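Local atomic coordinates of putative Zn-dependent Alcohol Dehydrogenase (Rhodobacter sphaeroides, PDB entry 3IV6), a protein that binds S-adenosylmethionine in a Rossmann-like alpha/beta domain and is probably a methyltransferase-like protein, although it is named a putative zinc-dependent alcohol dehydrogenase. Residues L97-T100 against A101-K105; E41-V44 against P45-V49; G134-S137 against L138-S141; F58-E61 against K62-R66; T215-D219 against E220-A224. One frame throughout, in Å; residues are numbered along the deposited sequence.

Contact 1: L97-T100 against A101-K105. With SAM (S-adenosylmethionine), chain E.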
loop_
_atom_site.group_PDB
_atom_site.type_symbol
_atom_site.label_atom_id
_atom_site.label_comp_id
_atom_site.label_asym_id
_atom_site.label_seq_id
_atom_site.Cartn_x
_atom_site.Cartn_y
_atom_site.Cartn_z
ATOM N N LEU A 97 -8.879 10.135 1.360
ATOM C CA LEU A 97 -8.190 10.220 2.654
ATOM C C LEU A 97 -6.722 9.798 2.563
ATOM O O LEU A 97 -6.361 8.939 1.769
ATOM C CB LEU A 97 -8.934 9.398 3.718
ATOM C CG LEU A 97 -8.364 9.263 5.142
ATOM C CD1 LEU A 97 -9.450 9.034 6.165
ATOM C CD2 LEU A 97 -7.315 8.137 5.270
ATOM N N ASP A 98 -5.875 10.403 3.384
ATOM C CA ASP A 98 -4.474 10.051 3.362
ATOM C C ASP A 98 -4.079 9.309 4.646
ATOM O O ASP A 98 -3.885 9.923 5.689
ATOM C CB ASP A 98 -3.633 11.289 3.176
ATOM C CG ASP A 98 -2.133 11.013 3.289
ATOM O OD1 ASP A 98 -1.736 9.916 3.738
ATOM O OD2 ASP A 98 -1.337 11.918 2.944
ATOM N N ILE A 99 -3.931 7.993 4.557
ATOM C CA ILE A 99 -3.657 7.214 5.739
ATOM C C ILE A 99 -2.436 7.626 6.565
ATOM O O ILE A 99 -2.316 7.207 7.706
ATOM C CB ILE A 99 -3.591 5.705 5.433
ATOM C CG1 ILE A 99 -3.825 4.884 6.714
ATOM C CG2 ILE A 99 -2.295 5.353 4.755
ATOM C CD1 ILE A 99 -5.290 4.657 7.029
ATOM N N THR A 100 -1.535 8.442 6.028
ATOM C CA THR A 100 -0.398 8.940 6.833
ATOM C C THR A 100 -0.713 10.271 7.533
ATOM O O THR A 100 0.101 10.815 8.287
ATOM C CB THR A 100 0.860 9.156 5.995
ATOM O OG1 THR A 100 0.643 10.281 5.148
ATOM C CG2 THR A 100 1.182 7.918 5.151
ATOM N N ALA A 101 -1.890 10.802 7.235
ATOM C CA ALA A 101 -2.396 11.983 7.895
ATOM C C ALA A 101 -3.216 11.533 9.106
ATOM O O ALA A 101 -3.645 10.371 9.201
ATOM C CB ALA A 101 -3.256 12.782 6.943
ATOM N N GLU A 102 -3.431 12.457 10.033
ATOM C CA GLU A 102 -4.148 12.098 11.228
ATOM C C GLU A 102 -5.598 11.805 10.875
ATOM O O GLU A 102 -6.225 12.539 10.114
ATOM C CB GLU A 102 -4.022 13.157 12.330
ATOM C CG GLU A 102 -4.405 12.596 13.687
ATOM C CD GLU A 102 -4.262 13.597 14.803
ATOM O OE1 GLU A 102 -3.834 14.746 14.531
ATOM O OE2 GLU A 102 -4.581 13.229 15.956
ATOM N N ILE A 103 -6.112 10.719 11.438
ATOM C CA ILE A 103 -7.473 10.293 11.171
ATOM C C ILE A 103 -8.567 11.281 11.695
ATOM O O ILE A 103 -8.505 11.769 12.828
ATOM C CB ILE A 103 -7.644 8.868 11.715
ATOM C CG1 ILE A 103 -6.622 7.972 11.026
ATOM C CG2 ILE A 103 -9.078 8.350 11.522
ATOM C CD1 ILE A 103 -6.691 8.035 9.505
ATOM N N PRO A 104 -9.568 11.591 10.867
ATOM C CA PRO A 104 -10.700 12.365 11.400
ATOM C C PRO A 104 -11.385 11.631 12.575
ATOM O O PRO A 104 -11.665 10.426 12.453
ATOM C CB PRO A 104 -11.671 12.455 10.205
ATOM C CG PRO A 104 -10.840 12.193 8.974
ATOM C CD PRO A 104 -9.676 11.323 9.421
ATOM N N LYS A 105 -11.650 12.332 13.680
ATOM C CA LYS A 105 -12.229 11.716 14.877
ATOM C C LYS A 105 -13.532 10.948 14.595
ATOM O O LYS A 105 -13.833 9.927 15.222
ATOM C CB LYS A 105 -12.458 12.779 15.959
ATOM C CG LYS A 105 -13.490 13.814 15.570
ATOM C CD LYS A 105 -13.576 14.993 16.521
ATOM C CE LYS A 105 -14.892 15.742 16.305
ATOM N NZ LYS A 105 -15.206 16.702 17.410
HETATM N N SAM E . -1.871 -1.086 -5.600
HETATM C CA SAM E . -1.392 -2.373 -5.133
HETATM C C SAM E . -2.537 -3.340 -4.922
HETATM O O SAM E . -3.725 -3.041 -5.110
HETATM O OXT SAM E . -2.226 -4.456 -4.574
HETATM C CB SAM E . -0.518 -2.224 -3.893
HETATM C CG SAM E . -0.094 -0.790 -3.548
HETATM S SD SAM E . -1.304 0.240 -2.658
HETATM C CE SAM E . -2.795 -0.794 -2.617
HETATM C "C5'" SAM E . -1.629 1.609 -3.825
HETATM C "C4'" SAM E . -2.960 2.346 -3.722
HETATM O "O4'" SAM E . -3.038 3.020 -2.478
HETATM C "C3'" SAM E . -3.117 3.430 -4.774
HETATM O "O3'" SAM E . -4.478 3.442 -5.141
HETATM C "C2'" SAM E . -2.829 4.724 -4.043
HETATM O "O2'" SAM E . -3.617 5.790 -4.530
HETATM C "C1'" SAM E . -3.218 4.410 -2.610
HETATM N N9 SAM E . -2.351 5.104 -1.648
HETATM C C8 SAM E . -0.982 5.163 -1.685
HETATM N N7 SAM E . -0.549 5.918 -0.640
HETATM C C5 SAM E . -1.622 6.350 0.079
HETATM C C6 SAM E . -1.740 7.143 1.237
HETATM N N6 SAM E . -0.683 7.659 1.869
HETATM N N1 SAM E . -2.998 7.417 1.713
HETATM C C2 SAM E . -4.107 6.922 1.039
HETATM N N3 SAM E . -4.005 6.134 -0.082
HETATM C C4 SAM E . -2.772 5.850 -0.561
#

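Contact 2: E41-V44 against P45-V49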
loop_
_atom_site.group_PDB
_atom_site.type_symbol
_atom_site.label_atom_id
_atom_site.label_comp_id
_atom_site.label_asym_id
_atom_site.label_seq_id
_atom_site.Cartn_x
_atom_site.Cartn_y
_atom_site.Cartn_z
ATOM N N GLU A 41 -10.886 -13.856 5.392
ATOM C CA GLU A 41 -11.308 -14.956 6.238
ATOM C C GLU A 41 -11.889 -14.508 7.559
ATOM O O GLU A 41 -11.337 -13.645 8.207
ATOM C CB GLU A 41 -10.146 -15.882 6.521
ATOM C CG GLU A 41 -9.605 -16.569 5.308
ATOM C CD GLU A 41 -8.394 -17.402 5.639
ATOM O OE1 GLU A 41 -7.953 -17.389 6.814
ATOM O OE2 GLU A 41 -7.882 -18.066 4.720
ATOM N N ASN A 42 -12.987 -15.135 7.965
ATOM C CA ASN A 42 -13.606 -14.836 9.245
ATOM C C ASN A 42 -14.258 -13.483 9.227
ATOM O O ASN A 42 -14.696 -13.011 10.272
ATOM C CB ASN A 42 -12.594 -14.860 10.381
ATOM C CG ASN A 42 -11.962 -16.207 10.564
ATOM O OD1 ASN A 42 -12.359 -17.183 9.924
ATOM N ND2 ASN A 42 -10.952 -16.272 11.432
ATOM N N ILE A 43 -14.279 -12.841 8.056
ATOM C CA ILE A 43 -15.084 -11.642 7.863
ATOM C C ILE A 43 -16.453 -12.044 7.308
ATOM O O ILE A 43 -16.555 -12.791 6.324
ATOM C CB ILE A 43 -14.435 -10.635 6.941
ATOM C CG1 ILE A 43 -13.068 -10.232 7.481
ATOM C CG2 ILE A 43 -15.359 -9.430 6.754
ATOM C CD1 ILE A 43 -12.352 -9.275 6.573
ATOM N N VAL A 44 -17.512 -11.562 7.964
ATOM C CA VAL A 44 -18.852 -12.139 7.768
ATOM C C VAL A 44 -19.822 -11.062 7.323
ATOM O O VAL A 44 -19.524 -9.892 7.478
ATOM C CB VAL A 44 -19.361 -12.885 9.053
ATOM C CG1 VAL A 44 -18.307 -13.852 9.528
ATOM C CG2 VAL A 44 -19.676 -11.909 10.176
ATOM N N PRO A 45 -20.970 -11.446 6.743
ATOM C CA PRO A 45 -21.858 -10.360 6.290
ATOM C C PRO A 45 -22.242 -9.410 7.431
ATOM O O PRO A 45 -22.512 -9.805 8.533
ATOM C CB PRO A 45 -23.087 -11.103 5.720
ATOM C CG PRO A 45 -22.590 -12.509 5.430
ATOM C CD PRO A 45 -21.525 -12.785 6.469
ATOM N N GLY A 46 -22.212 -8.119 7.173
ATOM C CA GLY A 46 -22.544 -7.184 8.222
ATOM C C GLY A 46 -21.347 -6.530 8.842
ATOM O O GLY A 46 -21.490 -5.503 9.494
ATOM N N SER A 47 -20.175 -7.124 8.635
ATOM C CA SER A 47 -18.929 -6.599 9.186
ATOM C C SER A 47 -18.633 -5.255 8.546
ATOM O O SER A 47 -18.937 -5.071 7.362
ATOM C CB SER A 47 -17.773 -7.562 8.913
ATOM O OG SER A 47 -17.975 -8.801 9.558
ATOM N N THR A 48 -18.085 -4.315 9.323
ATOM C CA THR A 48 -17.531 -3.090 8.722
ATOM C C THR A 48 -16.049 -3.213 8.361
ATOM O O THR A 48 -15.198 -3.460 9.235
ATOM C CB THR A 48 -17.756 -1.830 9.560
ATOM O OG1 THR A 48 -17.262 -2.028 10.893
ATOM C CG2 THR A 48 -19.217 -1.504 9.592
ATOM N N VAL A 49 -15.764 -3.012 7.071
ATOM C CA VAL A 49 -14.434 -3.206 6.514
ATOM C C VAL A 49 -13.955 -1.939 5.830
ATOM O O VAL A 49 -14.654 -1.379 5.006
ATOM C CB VAL A 49 -14.441 -4.340 5.448
ATOM C CG1 VAL A 49 -13.074 -4.480 4.808
ATOM C CG2 VAL A 49 -14.953 -5.650 6.038
#

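Contact 3: G134-S137 against L138-S141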
loop_
_atom_site.group_PDB
_atom_site.type_symbol
_atom_site.label_atom_id
_atom_site.label_comp_id
_atom_site.label_asym_id
_atom_site.label_seq_id
_atom_site.Cartn_x
_atom_site.Cartn_y
_atom_site.Cartn_z
ATOM N N GLY A 134 -2.601 5.155 11.824
ATOM C CA GLY A 134 -3.858 5.423 11.183
ATOM C C GLY A 134 -4.752 4.196 11.044
ATOM O O GLY A 134 -5.964 4.275 11.212
HETATM N N MSE A 135 -4.184 3.054 10.698
HETATM C CA MSE A 135 -5.002 1.870 10.511
HETATM C C MSE A 135 -5.593 1.432 11.866
HETATM O O MSE A 135 -6.774 1.045 11.983
HETATM C CB MSE A 135 -4.174 0.751 9.904
HETATM C CG MSE A 135 -3.606 1.025 8.534
HETATM SE SE MSE A 135 -2.239 -0.282 7.953
HETATM C CE MSE A 135 -1.329 0.798 6.605
ATOM N N LEU A 136 -4.750 1.502 12.882
ATOM C CA LEU A 136 -5.126 1.178 14.242
ATOM C C LEU A 136 -6.190 2.138 14.763
ATOM O O LEU A 136 -7.137 1.758 15.456
ATOM C CB LEU A 136 -3.871 1.242 15.111
ATOM C CG LEU A 136 -3.049 -0.043 15.002
ATOM C CD1 LEU A 136 -1.797 0.052 15.819
ATOM C CD2 LEU A 136 -3.920 -1.196 15.437
ATOM N N SER A 137 -6.025 3.396 14.403
ATOM C CA SER A 137 -6.970 4.421 14.761
ATOM C C SER A 137 -8.343 4.141 14.148
ATOM O O SER A 137 -9.362 4.357 14.795
ATOM C CB SER A 137 -6.431 5.768 14.311
ATOM O OG SER A 137 -7.352 6.796 14.571
ATOM N N LEU A 138 -8.355 3.663 12.909
ATOM C CA LEU A 138 -9.602 3.350 12.220
ATOM C C LEU A 138 -10.342 2.211 12.913
ATOM O O LEU A 138 -11.557 2.274 13.105
ATOM C CB LEU A 138 -9.330 2.987 10.759
ATOM C CG LEU A 138 -8.870 4.130 9.851
ATOM C CD1 LEU A 138 -8.607 3.624 8.441
ATOM C CD2 LEU A 138 -9.896 5.253 9.839
ATOM N N VAL A 139 -9.603 1.172 13.287
ATOM C CA VAL A 139 -10.208 -0.096 13.679
ATOM C C VAL A 139 -10.614 -0.083 15.149
ATOM O O VAL A 139 -11.363 -0.948 15.603
ATOM C CB VAL A 139 -9.251 -1.278 13.431
ATOM C CG1 VAL A 139 -8.942 -1.407 11.947
ATOM C CG2 VAL A 139 -7.972 -1.102 14.236
ATOM N N GLY A 140 -10.115 0.903 15.886
ATOM C CA GLY A 140 -10.177 0.877 17.336
ATOM C C GLY A 140 -9.685 -0.435 17.914
ATOM O O GLY A 140 -8.481 -0.655 18.042
ATOM N N SER A 141 -10.622 -1.308 18.267
ATOM C CA SER A 141 -10.283 -2.608 18.834
ATOM C C SER A 141 -10.447 -3.719 17.802
ATOM O O SER A 141 -10.518 -4.897 18.151
ATOM C CB SER A 141 -11.147 -2.899 20.063
ATOM O OG SER A 141 -12.526 -2.846 19.740
#

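Contact 4: F58-E61 against K62-R66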
loop_
_atom_site.group_PDB
_atom_site.type_symbol
_atom_site.label_atom_id
_atom_site.label_comp_id
_atom_site.label_asym_id
_atom_site.label_seq_id
_atom_site.Cartn_x
_atom_site.Cartn_y
_atom_site.Cartn_z
ATOM N N PHE A 58 -10.494 -5.758 -7.023
ATOM C CA PHE A 58 -11.100 -7.089 -6.963
ATOM C C PHE A 58 -11.245 -7.563 -5.524
ATOM O O PHE A 58 -12.229 -8.212 -5.180
ATOM C CB PHE A 58 -10.372 -8.103 -7.875
ATOM C CG PHE A 58 -10.330 -7.658 -9.310
ATOM C CD1 PHE A 58 -11.506 -7.532 -10.035
ATOM C CD2 PHE A 58 -9.135 -7.283 -9.913
ATOM C CE1 PHE A 58 -11.482 -7.080 -11.345
ATOM C CE2 PHE A 58 -9.110 -6.833 -11.206
ATOM C CZ PHE A 58 -10.286 -6.731 -11.923
ATOM N N LEU A 59 -10.281 -7.195 -4.682
ATOM C CA LEU A 59 -10.428 -7.378 -3.246
ATOM C C LEU A 59 -11.658 -6.635 -2.720
ATOM O O LEU A 59 -12.445 -7.163 -1.961
ATOM C CB LEU A 59 -9.197 -6.887 -2.510
ATOM C CG LEU A 59 -9.440 -6.901 -1.009
ATOM C CD1 LEU A 59 -9.740 -8.337 -0.542
ATOM C CD2 LEU A 59 -8.216 -6.403 -0.324
ATOM N N ILE A 60 -11.839 -5.401 -3.146
ATOM C CA ILE A 60 -12.981 -4.651 -2.669
ATOM C C ILE A 60 -14.271 -5.330 -3.115
ATOM O O ILE A 60 -15.243 -5.381 -2.374
ATOM C CB ILE A 60 -12.875 -3.184 -3.132
ATOM C CG1 ILE A 60 -11.752 -2.474 -2.347
ATOM C CG2 ILE A 60 -14.213 -2.455 -3.014
ATOM C CD1 ILE A 60 -10.936 -1.398 -3.175
ATOM N N GLU A 61 -14.266 -5.895 -4.315
ATOM C CA GLU A 61 -15.482 -6.467 -4.895
ATOM C C GLU A 61 -15.881 -7.794 -4.214
ATOM O O GLU A 61 -17.068 -8.073 -4.068
ATOM C CB GLU A 61 -15.301 -6.625 -6.397
ATOM C CG GLU A 61 -16.517 -7.040 -7.188
ATOM C CD GLU A 61 -16.256 -6.931 -8.697
ATOM O OE1 GLU A 61 -15.247 -6.277 -9.091
ATOM O OE2 GLU A 61 -17.061 -7.482 -9.486
ATOM N N LYS A 62 -14.901 -8.599 -3.791
ATOM C CA LYS A 62 -15.177 -9.797 -3.006
ATOM C C LYS A 62 -15.683 -9.445 -1.603
ATOM O O LYS A 62 -16.533 -10.145 -1.045
ATOM C CB LYS A 62 -13.961 -10.718 -2.915
ATOM C CG LYS A 62 -13.632 -11.442 -4.209
ATOM C CD LYS A 62 -14.843 -12.062 -4.885
ATOM C CE LYS A 62 -14.407 -13.012 -6.012
ATOM N NZ LYS A 62 -15.373 -14.090 -6.369
ATOM N N ALA A 63 -15.165 -8.356 -1.044
ATOM C CA ALA A 63 -15.640 -7.835 0.231
ATOM C C ALA A 63 -17.102 -7.507 0.173
ATOM O O ALA A 63 -17.835 -7.835 1.102
ATOM C CB ALA A 63 -14.912 -6.608 0.585
ATOM N N LEU A 64 -17.524 -6.797 -0.874
ATOM C CA LEU A 64 -18.942 -6.449 -1.004
ATOM C C LEU A 64 -19.775 -7.710 -1.238
ATOM O O LEU A 64 -20.850 -7.863 -0.674
ATOM C CB LEU A 64 -19.188 -5.435 -2.114
ATOM C CG LEU A 64 -18.469 -4.080 -2.014
ATOM C CD1 LEU A 64 -18.311 -3.414 -3.398
ATOM C CD2 LEU A 64 -19.121 -3.109 -0.992
ATOM N N GLU A 65 -19.276 -8.631 -2.048
ATOM C CA GLU A 65 -20.037 -9.841 -2.354
ATOM C C GLU A 65 -20.248 -10.725 -1.086
ATOM O O GLU A 65 -21.267 -11.352 -0.924
ATOM C CB GLU A 65 -19.343 -10.579 -3.498
ATOM C CG GLU A 65 -20.053 -11.814 -4.049
ATOM C CD GLU A 65 -19.154 -12.622 -5.028
ATOM O OE1 GLU A 65 -19.490 -13.792 -5.363
ATOM O OE2 GLU A 65 -18.102 -12.081 -5.458
ATOM N N ARG A 66 -19.264 -10.723 -0.192
ATOM C CA ARG A 66 -19.284 -11.383 1.096
ATOM C C ARG A 66 -20.353 -10.826 2.057
ATOM O O ARG A 66 -20.746 -11.502 3.021
ATOM C CB ARG A 66 -17.898 -11.255 1.725
ATOM C CG ARG A 66 -17.750 -11.763 3.165
ATOM C CD ARG A 66 -17.974 -13.256 3.289
ATOM N NE ARG A 66 -17.110 -13.985 2.377
ATOM C CZ ARG A 66 -15.837 -14.198 2.635
ATOM N NH1 ARG A 66 -15.317 -13.752 3.764
ATOM N NH2 ARG A 66 -15.081 -14.847 1.778
#

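Contact 5: T215-D219 against E220-A224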
loop_
_atom_site.group_PDB
_atom_site.type_symbol
_atom_site.label_atom_id
_atom_site.label_comp_id
_atom_site.label_asym_id
_atom_site.label_seq_id
_atom_site.Cartn_x
_atom_site.Cartn_y
_atom_site.Cartn_z
ATOM N N THR A 215 10.814 2.800 1.086
ATOM C CA THR A 215 11.677 1.960 1.901
ATOM C C THR A 215 11.448 0.465 1.622
ATOM O O THR A 215 10.325 0.052 1.391
ATOM C CB THR A 215 11.408 2.263 3.360
ATOM O OG1 THR A 215 11.696 3.652 3.603
ATOM C CG2 THR A 215 12.222 1.343 4.286
ATOM N N ARG A 216 12.508 -0.346 1.607
ATOM C CA ARG A 216 12.318 -1.784 1.416
ATOM C C ARG A 216 12.348 -2.447 2.774
ATOM O O ARG A 216 13.089 -2.027 3.657
ATOM C CB ARG A 216 13.343 -2.426 0.480
ATOM C CG ARG A 216 13.303 -2.003 -1.014
ATOM C CD ARG A 216 11.980 -1.456 -1.463
ATOM N NE ARG A 216 11.957 -1.204 -2.914
ATOM C CZ ARG A 216 10.956 -0.600 -3.560
ATOM N NH1 ARG A 216 9.885 -0.166 -2.902
ATOM N NH2 ARG A 216 11.016 -0.429 -4.862
ATOM N N PHE A 217 11.507 -3.462 2.946
ATOM C CA PHE A 217 11.388 -4.107 4.242
ATOM C C PHE A 217 11.721 -5.570 4.147
ATOM O O PHE A 217 11.415 -6.219 3.156
ATOM C CB PHE A 217 9.974 -3.957 4.832
ATOM C CG PHE A 217 9.523 -2.531 5.016
ATOM C CD1 PHE A 217 9.695 -1.885 6.234
ATOM C CD2 PHE A 217 8.883 -1.850 3.980
ATOM C CE1 PHE A 217 9.253 -0.540 6.422
ATOM C CE2 PHE A 217 8.441 -0.542 4.147
ATOM C CZ PHE A 217 8.636 0.130 5.376
ATOM N N ASP A 218 12.371 -6.057 5.196
ATOM C CA ASP A 218 12.512 -7.481 5.488
ATOM C C ASP A 218 11.511 -7.741 6.591
ATOM O O ASP A 218 10.988 -6.803 7.186
ATOM C CB ASP A 218 13.908 -7.814 6.041
ATOM C CG ASP A 218 15.004 -7.790 4.977
ATOM O OD1 ASP A 218 14.709 -7.957 3.763
ATOM O OD2 ASP A 218 16.181 -7.615 5.384
ATOM N N ASP A 219 11.262 -9.013 6.873
ATOM C CA ASP A 219 10.402 -9.391 7.966
ATOM C C ASP A 219 10.809 -8.698 9.261
ATOM O O ASP A 219 9.967 -8.163 9.962
ATOM C CB ASP A 219 10.404 -10.906 8.138
ATOM C CG ASP A 219 9.511 -11.368 9.288
ATOM O OD1 ASP A 219 8.275 -11.098 9.267
ATOM O OD2 ASP A 219 10.068 -12.003 10.221
ATOM N N GLU A 220 12.093 -8.673 9.577
ATOM C CA GLU A 220 12.536 -7.948 10.773
ATOM C C GLU A 220 12.206 -6.473 10.708
ATOM O O GLU A 220 12.028 -5.819 11.740
ATOM C CB GLU A 220 14.035 -8.138 11.057
ATOM C CG GLU A 220 14.414 -9.502 11.722
ATOM C CD GLU A 220 13.671 -9.796 13.064
ATOM O OE1 GLU A 220 13.772 -8.972 14.005
ATOM O OE2 GLU A 220 13.005 -10.858 13.184
ATOM N N ASP A 221 12.107 -5.941 9.498
ATOM C CA ASP A 221 11.848 -4.512 9.358
ATOM C C ASP A 221 10.374 -4.178 9.658
ATOM O O ASP A 221 10.050 -3.131 10.260
ATOM C CB ASP A 221 12.330 -3.987 7.984
ATOM C CG ASP A 221 13.876 -3.993 7.841
ATOM O OD1 ASP A 221 14.574 -3.728 8.840
ATOM O OD2 ASP A 221 14.398 -4.256 6.727
ATOM N N VAL A 222 9.482 -5.090 9.279
ATOM C CA VAL A 222 8.061 -4.901 9.537
ATOM C C VAL A 222 7.791 -5.073 11.027
ATOM O O VAL A 222 7.008 -4.358 11.619
ATOM C CB VAL A 222 7.232 -5.896 8.787
ATOM C CG1 VAL A 222 5.795 -5.721 9.168
ATOM C CG2 VAL A 222 7.409 -5.722 7.287
ATOM N N ARG A 223 8.480 -6.010 11.648
ATOM C CA ARG A 223 8.320 -6.195 13.068
ATOM C C ARG A 223 8.819 -4.992 13.852
ATOM O O ARG A 223 8.186 -4.572 14.835
ATOM C CB ARG A 223 8.985 -7.503 13.511
ATOM C CG ARG A 223 8.144 -8.716 13.169
ATOM C CD ARG A 223 8.792 -10.050 13.478
ATOM N NE ARG A 223 8.237 -11.049 12.555
ATOM C CZ ARG A 223 7.253 -11.900 12.852
ATOM N NH1 ARG A 223 6.732 -11.907 14.070
ATOM N NH2 ARG A 223 6.801 -12.756 11.940
ATOM N N ALA A 224 9.944 -4.430 13.411
ATOM C CA ALA A 224 10.522 -3.235 14.053
ATOM C C ALA A 224 9.603 -2.021 13.934
ATOM O O ALA A 224 9.521 -1.186 14.827
ATOM C CB ALA A 224 11.834 -2.921 13.442
#

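Contact 1: L97-T100 against A101-K105
Asp-98 and Ala-101 close a type I beta turn. Ala-101 N gives a hydrogen bond of 2.7 Å to Asp-98 O, reaching it from above the carbonyl plane. The side chain of Asp-98 binds within the same turn. Its CG lies anti to the backbone N (chi1 174°), which brings OD1 to the N-H and hydroxyl of Thr-100. There OD1 accepts Thr-100 N at 2.7 Å, forming an Asx turn, and Thr-100 OG1 at 2.8 Å. Both donors come from one face of the carboxylate plane. Thr-100 OG1 sits between its own N and carbonyl carbon (chi1 70°), and this turns the hydroxyl back to Asp-98. OD1 also accepts N6 of S-adenosylmethionine at 3.1 Å. The other oxygen, OD2, is held by Asn-8. The carboxylate is thus gripped at both oxygens.

Apolar side chains meet farther along. Those of Leu-97 and Pro-104 cross at an angle, with Leu-97 CD1 4.0 Å from Pro-104 CD. Ile-103 CD1 lies near both Leu-97 CD2 and Ile-99 CD1. Ile-99 N donates to adenine N1 at 3.0 Å. This pairing of a carboxylate with N6 and a backbone N-H with N1 is characteristic of the adenine pocket in Rossmann-like S-adenosylmethionine-binding domains.

Contact 2: E41-V44 against P45-V49
Val-44 and Ser-47 are joined across a type II beta turn that leads into strand 48-52, the first strand of the Rossmann-like sheet. Val-44 O accepts two bonds from Ser-47. The backbone N donates at 3.1 Å with an N-H...O angle of 158°. The hydroxyl OG donates at 2.8 Å. Both donors reach the oxygen from the same face of its carbonyl plane. The hydroxyl is placed there by a chi1 of -63°, with OG beside its own backbone N and anti to the carbonyl carbon. N and OG of one residue therefore grip a single acceptor.

Pro-45 and Gly-46 form the corner of the turn. Gly-46 has positive phi (102°), as expected at this place in a type II turn. The Pro-45 ring packs its CD against Val-44 CB.

On the strand side of the turn, Ile-43 CG2 touches Ser-47 CB at 3.7 Å. Ile-43 also packs on Phe-113, and Val-49 on Leu-115, both of strand 113-117. Backbone bonds from Ser-47 and Val-49 to Ser-69 join this chain to strand 69-74, and one between Thr-48 and Phe-113 joins it to strand 113-117. Ile-43 O, just before the turn, accepts a hydrogen bond from Arg-66 NH1. The branched side chains of Ile-43 and Val-49 meet through one methyl of each, with Ile-43 CG2 and Val-49 CG2 3.9 Å apart.

Contact 3: G134-S137 against L138-S141
Leu-136 and Val-139 lie one turn apart on helix 125-139, the helix of the beta-alpha-beta unit between strands 113-117 and 143-149. Their side chains meet loosely, Leu-136 CD2 to Val-139 CG2 at 4.2 Å. In Val-139 a chi1 of -63° sets CG1 anti to the carbonyl carbon and leaves CG2 between the backbone N and the carbonyl carbon. CG2 lies near both Leu-136 O and Met-135 O. CG1 also lies near Met-135 O.

Leu-138 leans another way. Its CG is anti to the carbonyl carbon (chi1 -70°) and rests beside Gly-134 O. The branch ends continue to Ile-99 and Ile-103 of the loop 97-105 that binds the adenine. Val-139 and Met-135, a selenomethionine, instead face the sheet, where both pack on Val-114 and Val-144. Leu-136 shares Val-144 with them and extends to Phe-256 and Arg-258 of strand 251-258.

The helical backbone underlies this arrangement. Leu-138 N donates to Gly-134 O at 3.0 Å and Val-139 N to Met-135 O at 3.1 Å. A further bond from Val-139 N to Leu-136 O is weak. Gly-140 then leaves helical geometry with a positive phi of 50°. Beyond it, Ser-141 O accepts a hydrogen bond from Arg-259 NE.

Contact 4: F58-E61 against K62-R66
Lys-62 N donates to Phe-58 O at 3.0 Å, with an N-H...O angle of 158°. The three residues that follow repeat the pattern. Ala-63 N bonds Leu-59 O at 3.1 Å, Leu-64 N bonds Ile-60 O at 3.1 Å, and Glu-65 N bonds Glu-61 O at 3.0 Å. Each donor is modestly tilted from the plane of the carbonyl it meets.

The charged side chains of Glu-61, Lys-62 and Glu-65 lie on the more exposed side of the helix. Lys-62 is bent at chi2 (-46°), and its NZ comes within 3.5 Å of Glu-65 OE2 in a salt bridge one turn along. Glu-61 takes a different course. Its chain is extended, and OE1 pairs with Arg-57 just before the segment. The aliphatic part of Lys-62 starts over the preceding turn, with CG at 3.7 Å from Phe-58 O.

This is helix 57-65 of the beta-alpha-beta unit that connects strands 48-52 and 69-74 in the Rossmann-like domain. Its inner face is apolar. Ile-60 CG2 touches Leu-64 CD1 at 4.2 Å, and Ala-63 CB rests near Ile-60 O. Ile-60 packs on Val-72, while Ala-63 and Leu-64 meet Val-70, all on strand 69-74. Leu-59 turns instead to Asn-36 and Phe-39 of helix 33-39. Phe-58 also touches Asn-36 and Arg-30.

Contact 5: T215-D219 against E220-A224
Asp-219 and Arg-223 form a salt bridge across the first turn of helix 219-226. Arg-223 NE donates to Asp-219 OD2 at 3.1 Å, on the syn side of the carboxylate. Weak bonds run from NE and NH2 to OD1. Asp-219 CG sits at the edge of the guanidinium, in its plane, but the two flat groups are turned 71° apart. Tyr-254 OH also binds Asp-219 OD1.

Other hydrogen bonds start the helix. Asp-221 OD2 accepts Asp-218 N at 3.1 Å, on its anti side. With CG anti to the carbonyl carbon (chi1 -69°), the Asp-221 carboxylate turns back to this N-H. This is one half of a capping box: Asp-218 is the N-cap, but its side chain makes no capping bond in return. Asp-218 O accepts Val-222 N at 3.1 Å, and Asp-219 O accepts Arg-223 N at 3.1 Å.

Two like charges lie close. The Asp-218 and Asp-221 carboxylates run side by side, their planes 10° apart, with OD2 to OD2 at 4.0 Å. Lys-178 bridges both and probably offsets their repulsion.

Apolar contact comes from Phe-217. Asp-221 CB meets its ring edge, 3.8 Å from Phe-217 CD1. Phe-217 CB touches Val-222 CG2 at 4.0 Å. Farther out, Val-222 packs on Tyr-254, and Arg-223 on Leu-239 and Ala-242. The loop and first helical turn thus lead from strand 213-215 to antiparallel strands 251-258 and 237-244 of the main sheet.

Contacts 1 to 4 belong to the Rossmann-like part of the chain, and contact 5 lies beside the antiparallel strands. Contact 3 is the buried one, while the other four are partly buried. Contacts 1 and 3 touch through Ile-99 and Ile-103 against Leu-138, so helix 125-139 backs the loop 97-105 that binds the adenine. Contacts 2 and 4 meet at Arg-66, and strand 48-52 leads into helix 57-65. Contacts 4 and 5 lie on opposite sides of the chain's centre, their centres 29 Å apart. Chemistry follows place: turns bonded by polar side chains in 1 and 2, an apolar helix face in 3, a helix apolar inside and charged outside in 4, and a charged helix start in 5.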